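Local coordinates for protein phospholyase (Arthrobacter aurescens, PDB 5G4J) that probably eliminates phosphate from phosphoethanolamine with the help of pyridoxal phosphate, as a lyase built on the class-III aminotransferase fold, at residues Phe115-Gly120 / Phe308-Ala313; Leu111-Leu116 / Glu297-Phe302. All blocks are in the same frame, centred on the assembly; numbering follows the deposited sequence.

Both interactions begin on strand 111-117, an outermost strand of its sheet within the chain, and share F115 and L116. The F115 ring is common to both: it meets F308 in interaction 1 and L299 and F302 in interaction 2. The two contacts, whose centres are about 13 Å apart, also touch directly where F308 CG packs 3.8 Å from F302 CE2. Interaction 1 reaches the active sites, where EXT, the imine of the cofactor with phosphoethanolamine, is bound; G120 and T311 hold the cofactor phosphates of two different copies. Interaction 2 is farther from the ligand, with the side chain of F115 about 13 Å from a bound EXT. Both contacts also touch the second subunit.

Interaction 1: Phe115-Gly120 / Phe308-Ala313; sequences FLTNSG and FFNTFA. With EXT ({5-hydroxy-6-methyl-4-[(E)-{[2-(phosphonooxy)ethyl]imino}methyl]pyridin-3-yl}methyl dihydrogen phosphate), chain F; EXT ({5-hydroxy-6-methyl-4-[(E)-{[2-(phosphonooxy)ethyl]imino}methyl]pyridin-3-yl}methyl dihydrogen phosphate), chain C.
The F115 ring turns its edge toward the face of F308 in an offset edge-to-face pair, with ring centroids 5.8 Å apart and planes at 88°; F115 CD2 and F308 CE2 come within 4.1 Å. One face of F309 lies beneath the backbone N of T311, and at its edge, in plane, EXT of chain F places CAV 3.9 Å from F309 CD2. Further along, the amides of N118 and N310 approach from opposite directions, their planes 60° apart, and the N118 amide packs beside CB of F312. With CG anti to the backbone N (chi1 178°), N310 brings ND2 to 3.8 Å from T117 CA, at the end of strand 111-117, and ND2 is hydrogen-bonded to E122 OE1. N310 OD1, at 3.1 Å in an Asx motif, and weakly N310 O both accept from A313 N and together bridge the turn; A313 CB packs tightly on L116 O at 3.1 Å. An alanine in place of N310 removes both side-chain bonds, and the turn, left with the weak backbone bond, would probably be freer to shift. T311 meets the cofactor phosphate of EXT in chain F: OAE accepts from T311 OG1 at 2.6 Å and from T311 N at 3.0 Å. G120 N gives a longer bond to OAE of EXT in chain C. K281 of the second subunit also binds the chain F molecule, so each active site draws on both subunits.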
loop_
_atom_site.group_PDB
_atom_site.type_symbol
_atom_site.label_atom_id
_atom_site.label_comp_id
_atom_site.label_asym_id
_atom_site.label_seq_id
_atom_site.Cartn_x
_atom_site.Cartn_y
_atom_site.Cartn_z
ATOM N N PHE A 115 6.273 12.332 0.880
ATOM C CA PHE A 115 4.977 11.707 0.553
ATOM C C PHE A 115 4.941 10.430 1.420
ATOM O O PHE A 115 5.851 9.563 1.354
ATOM C CB PHE A 115 4.867 11.253 -0.877
ATOM C CG PHE A 115 4.843 12.324 -1.930
ATOM C CD1 PHE A 115 6.041 12.769 -2.521
ATOM C CD2 PHE A 115 3.670 12.795 -2.428
ATOM C CE1 PHE A 115 6.025 13.729 -3.535
ATOM C CE2 PHE A 115 3.647 13.752 -3.462
ATOM C CZ PHE A 115 4.846 14.227 -3.990
ATOM N N LEU A 116 3.887 10.279 2.240
ATOM C CA LEU A 116 3.751 9.076 3.016
ATOM C C LEU A 116 2.937 8.040 2.220
ATOM O O LEU A 116 2.091 8.426 1.420
ATOM C CB LEU A 116 3.124 9.383 4.353
ATOM C CG LEU A 116 4.096 10.032 5.358
ATOM C CD1 LEU A 116 3.368 10.732 6.490
ATOM C CD2 LEU A 116 5.033 8.990 5.932
ATOM N N THR A 117 3.244 6.756 2.400
ATOM C CA THR A 117 2.484 5.674 1.790
ATOM C C THR A 117 2.239 4.592 2.822
ATOM O O THR A 117 2.564 4.777 3.994
ATOM C CB THR A 117 3.258 5.018 0.585
ATOM O OG1 THR A 117 4.392 4.308 1.070
ATOM C CG2 THR A 117 3.717 6.029 -0.412
ATOM N N ASN A 118 1.698 3.447 2.388
ATOM C CA ASN A 118 1.450 2.320 3.339
ATOM C C ASN A 118 2.351 1.103 3.147
ATOM O O ASN A 118 2.173 0.110 3.803
ATOM C CB ASN A 118 -0.021 1.930 3.263
ATOM C CG ASN A 118 -0.945 3.115 3.305
ATOM O OD1 ASN A 118 -1.606 3.484 2.285
ATOM N ND2 ASN A 118 -1.041 3.695 4.441
ATOM N N SER A 119 3.324 1.174 2.219
ATOM C CA SER A 119 4.239 0.065 1.977
ATOM C C SER A 119 5.407 0.549 1.135
ATOM O O SER A 119 5.354 1.611 0.473
ATOM C CB SER A 119 3.547 -1.066 1.182
ATOM O OG SER A 119 3.177 -0.631 -0.129
ATOM N N GLY A 120 6.446 -0.237 1.163
ATOM C CA GLY A 120 7.572 -0.072 0.297
ATOM C C GLY A 120 7.201 -0.139 -1.195
ATOM O O GLY A 120 7.732 0.684 -1.998
ATOM N N PHE A 308 -3.121 14.131 -6.147
ATOM C CA PHE A 308 -2.616 12.900 -5.565
ATOM C C PHE A 308 -3.102 12.791 -4.113
ATOM O O PHE A 308 -2.983 13.729 -3.306
ATOM C CB PHE A 308 -1.068 12.876 -5.599
ATOM C CG PHE A 308 -0.500 11.618 -4.986
ATOM C CD1 PHE A 308 -0.514 10.421 -5.692
ATOM C CD2 PHE A 308 -0.067 11.608 -3.662
ATOM C CE1 PHE A 308 -0.032 9.250 -5.085
ATOM C CE2 PHE A 308 0.381 10.447 -3.054
ATOM C CZ PHE A 308 0.396 9.268 -3.745
ATOM N N PHE A 309 -3.665 11.626 -3.771
ATOM C CA PHE A 309 -4.157 11.375 -2.407
ATOM C C PHE A 309 -4.050 9.872 -2.141
ATOM O O PHE A 309 -4.403 9.056 -2.998
ATOM C CB PHE A 309 -5.579 11.880 -2.262
ATOM C CG PHE A 309 -6.194 11.645 -0.908
ATOM C CD1 PHE A 309 -5.632 12.213 0.258
ATOM C CD2 PHE A 309 -7.339 10.843 -0.783
ATOM C CE1 PHE A 309 -6.218 11.972 1.523
ATOM C CE2 PHE A 309 -7.926 10.607 0.486
ATOM C CZ PHE A 309 -7.368 11.170 1.628
ATOM N N ASN A 310 -3.597 9.546 -0.943
ATOM C CA ASN A 310 -3.512 8.184 -0.457
ATOM C C ASN A 310 -4.301 8.132 0.846
ATOM O O ASN A 310 -3.875 8.751 1.846
ATOM C CB ASN A 310 -2.029 7.861 -0.246
ATOM C CG ASN A 310 -1.792 6.481 0.309
ATOM O OD1 ASN A 310 -2.559 5.997 1.219
ATOM N ND2 ASN A 310 -0.710 5.819 -0.193
ATOM N N THR A 311 -5.451 7.409 0.857
ATOM C CA THR A 311 -6.389 7.496 2.016
ATOM C C THR A 311 -5.774 7.282 3.415
ATOM O O THR A 311 -6.091 8.010 4.375
ATOM C CB THR A 311 -7.608 6.516 1.840
ATOM O OG1 THR A 311 -8.386 6.875 0.645
ATOM C CG2 THR A 311 -8.521 6.498 3.139
ATOM N N PHE A 312 -5.005 6.208 3.576
ATOM C CA PHE A 312 -4.435 5.800 4.900
ATOM C C PHE A 312 -3.104 6.482 5.195
ATOM O O PHE A 312 -2.696 6.596 6.366
ATOM C CB PHE A 312 -4.201 4.285 4.908
ATOM C CG PHE A 312 -5.462 3.478 4.781
ATOM C CD1 PHE A 312 -6.604 3.823 5.515
ATOM C CD2 PHE A 312 -5.498 2.345 3.978
ATOM C CE1 PHE A 312 -7.788 3.021 5.488
ATOM C CE2 PHE A 312 -6.718 1.575 3.935
ATOM C CZ PHE A 312 -7.835 1.937 4.694
ATOM N N ALA A 313 -2.439 6.958 4.131
ATOM C CA ALA A 313 -1.113 7.596 4.294
ATOM C C ALA A 313 -1.180 8.813 5.228
ATOM O O ALA A 313 -2.083 9.687 5.140
ATOM C CB ALA A 313 -0.551 8.076 2.988
HETATM C CAA EXT F . -10.725 5.054 -3.352
HETATM C CAB EXT F . -10.266 6.152 -2.591
HETATM P PAC EXT F . -6.797 4.119 -1.165
HETATM O OAD EXT F . -6.913 3.524 0.170
HETATM O OAE EXT F . -6.913 5.696 -1.150
HETATM O OAF EXT F . -5.652 3.568 -1.955
HETATM O OAG EXT F . -8.253 3.720 -1.894
HETATM C CAH EXT F . -8.439 4.003 -3.240
HETATM C CAI EXT F . -9.823 4.006 -3.648
HETATM N NAJ EXT F . -11.605 2.873 -4.941
HETATM C CAK EXT F . -10.283 2.909 -4.400
HETATM C CAL EXT F . -12.475 3.886 -4.673
HETATM C CAM EXT F . -13.800 3.849 -5.202
HETATM C CAN EXT F . -12.048 4.971 -3.880
HETATM O OAO EXT F . -12.938 6.013 -3.715
HETATM O OAP EXT F . -14.502 8.849 -0.565
HETATM P PAQ EXT F . -13.273 9.728 0.043
HETATM O OAR EXT F . -13.399 11.304 -0.410
HETATM O OAS EXT F . -13.321 9.802 1.549
HETATM O OAT EXT F . -11.730 9.172 -0.444
HETATM C CAU EXT F . -11.267 9.520 -1.734
HETATM C CAV EXT F . -10.189 8.531 -2.015
HETATM N NAW EXT F . -10.829 7.347 -2.654
HETATM C CAA EXT C . 11.093 -4.983 -0.692
HETATM C CAB EXT C . 10.476 -6.126 -0.114
HETATM P PAC EXT C . 6.822 -4.111 0.497
HETATM O OAD EXT C . 6.846 -5.619 0.376
HETATM O OAE EXT C . 6.488 -3.464 1.715
HETATM O OAF EXT C . 5.793 -3.611 -0.483
HETATM O OAG EXT C . 8.205 -3.629 0.089
HETATM C CAH EXT C . 8.874 -3.837 -1.195
HETATM C CAI EXT C . 10.309 -3.890 -1.211
HETATM N NAJ EXT C . 12.356 -2.734 -1.966
HETATM C CAK EXT C . 11.004 -2.829 -1.856
HETATM C CAL EXT C . 13.111 -3.772 -1.478
HETATM C CAM EXT C . 14.532 -3.688 -1.639
HETATM C CAN EXT C . 12.503 -4.892 -0.871
HETATM O OAO EXT C . 13.311 -5.919 -0.423
HETATM O OAP EXT C . 14.177 -8.995 2.740
HETATM P PAQ EXT C . 12.896 -9.817 3.131
HETATM O OAR EXT C . 13.077 -11.299 2.661
HETATM O OAS EXT C . 12.531 -9.821 4.618
HETATM O OAT EXT C . 11.665 -9.160 2.180
HETATM C CAU EXT C . 11.376 -9.594 0.862
HETATM C CAV EXT C . 10.378 -8.545 0.356
HETATM N NAW EXT C . 11.120 -7.266 0.078
#

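Interaction 2: Leu111-Leu116 / Glu297-Phe302; sequences LERLFL and ELLDEF
L299 extends CG anti to its backbone N (chi1 176°), which carries CD1 off helix 296-305 and over one face of the F115 ring. In this CH-pi contact CD1 stands 3.9 Å from the F115 ring centroid, 20° off the ring normal, and comes closest to CE1 of F115 at 3.6 Å. The same methyl reaches back to the strand, lying 3.7 Å from L114 O and 3.8 Å from R113 CB, so L299, with CD1 foremost, lies between the side chains of R113 and F115. One turn on, F302 leaves the helix also with CG anti to the backbone N and brings CD2 to within 3.9 Å of F115 CZ; the two rings meet obliquely. R113 contributes only its hydrocarbon root here. Its chain bends at the second torsion and curls back, and NH1 donates to E112 O at 3.0 Å, with the acceptor in the guanidinium plane but the donor above the carbonyl plane. E112 and R113 together face T294 in a classic beta bulge. The axes of segments 111-116 and 297-302 come within 8.5 Å, their N-to-C directions 40° apart. Strand 111-117 runs antiparallel to strand 290-295, after which the chain reverses and helix 296-305 packs over strand 111-117 of the same chain. Helix 120-135 adds L126 and I130 against F115, and I27 of the second subunit packs on L299.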
loop_
_atom_site.group_PDB
_atom_site.type_symbol
_atom_site.label_atom_id
_atom_site.label_comp_id
_atom_site.label_asym_id
_atom_site.label_seq_id
_atom_site.Cartn_x
_atom_site.Cartn_y
_atom_site.Cartn_z
ATOM N N LEU A 111 16.933 17.089 0.143
ATOM C CA LEU A 111 15.904 16.165 0.566
ATOM C C LEU A 111 15.067 16.742 1.729
ATOM O O LEU A 111 15.461 16.656 2.895
ATOM C CB LEU A 111 16.471 14.803 0.918
ATOM C CG LEU A 111 17.084 14.128 -0.330
ATOM C CD1 LEU A 111 17.895 12.915 0.014
ATOM C CD2 LEU A 111 15.972 13.741 -1.322
ATOM N N GLU A 112 13.960 17.381 1.380
ATOM C CA GLU A 112 13.222 18.140 2.367
ATOM C C GLU A 112 11.716 18.139 2.232
ATOM O O GLU A 112 11.043 18.890 2.899
ATOM C CB GLU A 112 13.812 19.515 2.485
ATOM C CG GLU A 112 13.505 20.373 1.323
ATOM C CD GLU A 112 14.300 21.730 1.349
ATOM O OE1 GLU A 112 14.708 22.224 2.424
ATOM O OE2 GLU A 112 14.541 22.254 0.251
ATOM N N ARG A 113 11.159 17.193 1.512
ATOM C CA ARG A 113 9.709 17.000 1.421
ATOM C C ARG A 113 9.413 15.469 1.442
ATOM O O ARG A 113 10.276 14.662 1.201
ATOM C CB ARG A 113 9.185 17.595 0.122
ATOM C CG ARG A 113 9.287 19.102 -0.031
ATOM C CD ARG A 113 8.465 19.812 0.967
ATOM N NE ARG A 113 8.517 21.253 0.716
ATOM C CZ ARG A 113 9.423 22.099 1.206
ATOM N NH1 ARG A 113 10.432 21.699 1.990
ATOM N NH2 ARG A 113 9.335 23.403 0.872
ATOM N N LEU A 114 8.159 15.104 1.759
ATOM C CA LEU A 114 7.815 13.754 2.079
ATOM C C LEU A 114 6.398 13.477 1.510
ATOM O O LEU A 114 5.502 14.331 1.605
ATOM C CB LEU A 114 7.745 13.635 3.622
ATOM C CG LEU A 114 7.109 12.453 4.252
ATOM C CD1 LEU A 114 8.011 11.279 3.958
ATOM C CD2 LEU A 114 6.976 12.551 5.753
ATOM N N PHE A 115 6.273 12.332 0.880
ATOM C CA PHE A 115 4.977 11.707 0.553
ATOM C C PHE A 115 4.941 10.430 1.420
ATOM O O PHE A 115 5.851 9.563 1.354
ATOM C CB PHE A 115 4.867 11.253 -0.877
ATOM C CG PHE A 115 4.843 12.324 -1.930
ATOM C CD1 PHE A 115 6.041 12.769 -2.521
ATOM C CD2 PHE A 115 3.670 12.795 -2.428
ATOM C CE1 PHE A 115 6.025 13.729 -3.535
ATOM C CE2 PHE A 115 3.647 13.752 -3.462
ATOM C CZ PHE A 115 4.846 14.227 -3.990
ATOM N N LEU A 116 3.887 10.279 2.240
ATOM C CA LEU A 116 3.751 9.076 3.016
ATOM C C LEU A 116 2.937 8.040 2.220
ATOM O O LEU A 116 2.091 8.426 1.420
ATOM C CB LEU A 116 3.124 9.383 4.353
ATOM C CG LEU A 116 4.096 10.032 5.358
ATOM C CD1 LEU A 116 3.368 10.732 6.490
ATOM C CD2 LEU A 116 5.033 8.990 5.932
ATOM N N GLU A 297 11.288 20.940 -5.286
ATOM C CA GLU A 297 10.948 21.112 -6.670
ATOM C C GLU A 297 10.155 19.909 -7.213
ATOM O O GLU A 297 9.130 20.098 -7.853
ATOM C CB GLU A 297 12.199 21.310 -7.491
ATOM C CG GLU A 297 11.918 21.443 -9.006
ATOM N N LEU A 298 10.574 18.677 -6.870
ATOM C CA LEU A 298 9.878 17.482 -7.342
ATOM C C LEU A 298 8.485 17.310 -6.723
ATOM O O LEU A 298 7.537 17.057 -7.443
ATOM C CB LEU A 298 10.714 16.216 -7.168
ATOM C CG LEU A 298 11.887 16.159 -8.172
ATOM C CD1 LEU A 298 12.844 15.010 -7.797
ATOM C CD2 LEU A 298 11.502 16.061 -9.618
ATOM N N LEU A 299 8.349 17.525 -5.424
ATOM C CA LEU A 299 7.021 17.435 -4.777
ATOM C C LEU A 299 6.060 18.531 -5.311
ATOM O O LEU A 299 4.884 18.238 -5.550
ATOM C CB LEU A 299 7.103 17.487 -3.258
ATOM C CG LEU A 299 5.764 17.486 -2.490
ATOM C CD1 LEU A 299 5.823 16.571 -1.270
ATOM C CD2 LEU A 299 5.296 18.906 -2.150
ATOM N N ASP A 300 6.545 19.757 -5.423
ATOM C CA ASP A 300 5.712 20.832 -5.880
ATOM C C ASP A 300 5.178 20.556 -7.314
ATOM O O ASP A 300 3.983 20.722 -7.565
ATOM C CB ASP A 300 6.415 22.205 -5.808
ATOM C CG ASP A 300 5.455 23.361 -6.230
ATOM O OD1 ASP A 300 4.488 23.639 -5.475
ATOM O OD2 ASP A 300 5.597 23.923 -7.352
ATOM N N GLU A 301 6.065 20.113 -8.214
ATOM C CA GLU A 301 5.706 19.831 -9.567
ATOM C C GLU A 301 4.665 18.729 -9.632
ATOM O O GLU A 301 3.667 18.825 -10.385
ATOM C CB GLU A 301 6.940 19.450 -10.378
ATOM C CG GLU A 301 6.700 19.100 -11.827
ATOM C CD GLU A 301 7.955 18.628 -12.487
ATOM O OE1 GLU A 301 8.797 17.981 -11.856
ATOM O OE2 GLU A 301 8.133 18.870 -13.658
ATOM N N PHE A 302 4.935 17.635 -8.927
ATOM C CA PHE A 302 3.980 16.526 -8.930
ATOM C C PHE A 302 2.622 16.917 -8.398
ATOM O O PHE A 302 1.597 16.595 -8.999
ATOM C CB PHE A 302 4.542 15.315 -8.178
ATOM C CG PHE A 302 3.727 14.042 -8.345
ATOM C CD1 PHE A 302 3.834 13.288 -9.469
ATOM C CD2 PHE A 302 2.894 13.633 -7.352
ATOM C CE1 PHE A 302 3.153 12.088 -9.597
ATOM C CE2 PHE A 302 2.151 12.481 -7.497
ATOM C CZ PHE A 302 2.284 11.716 -8.613
#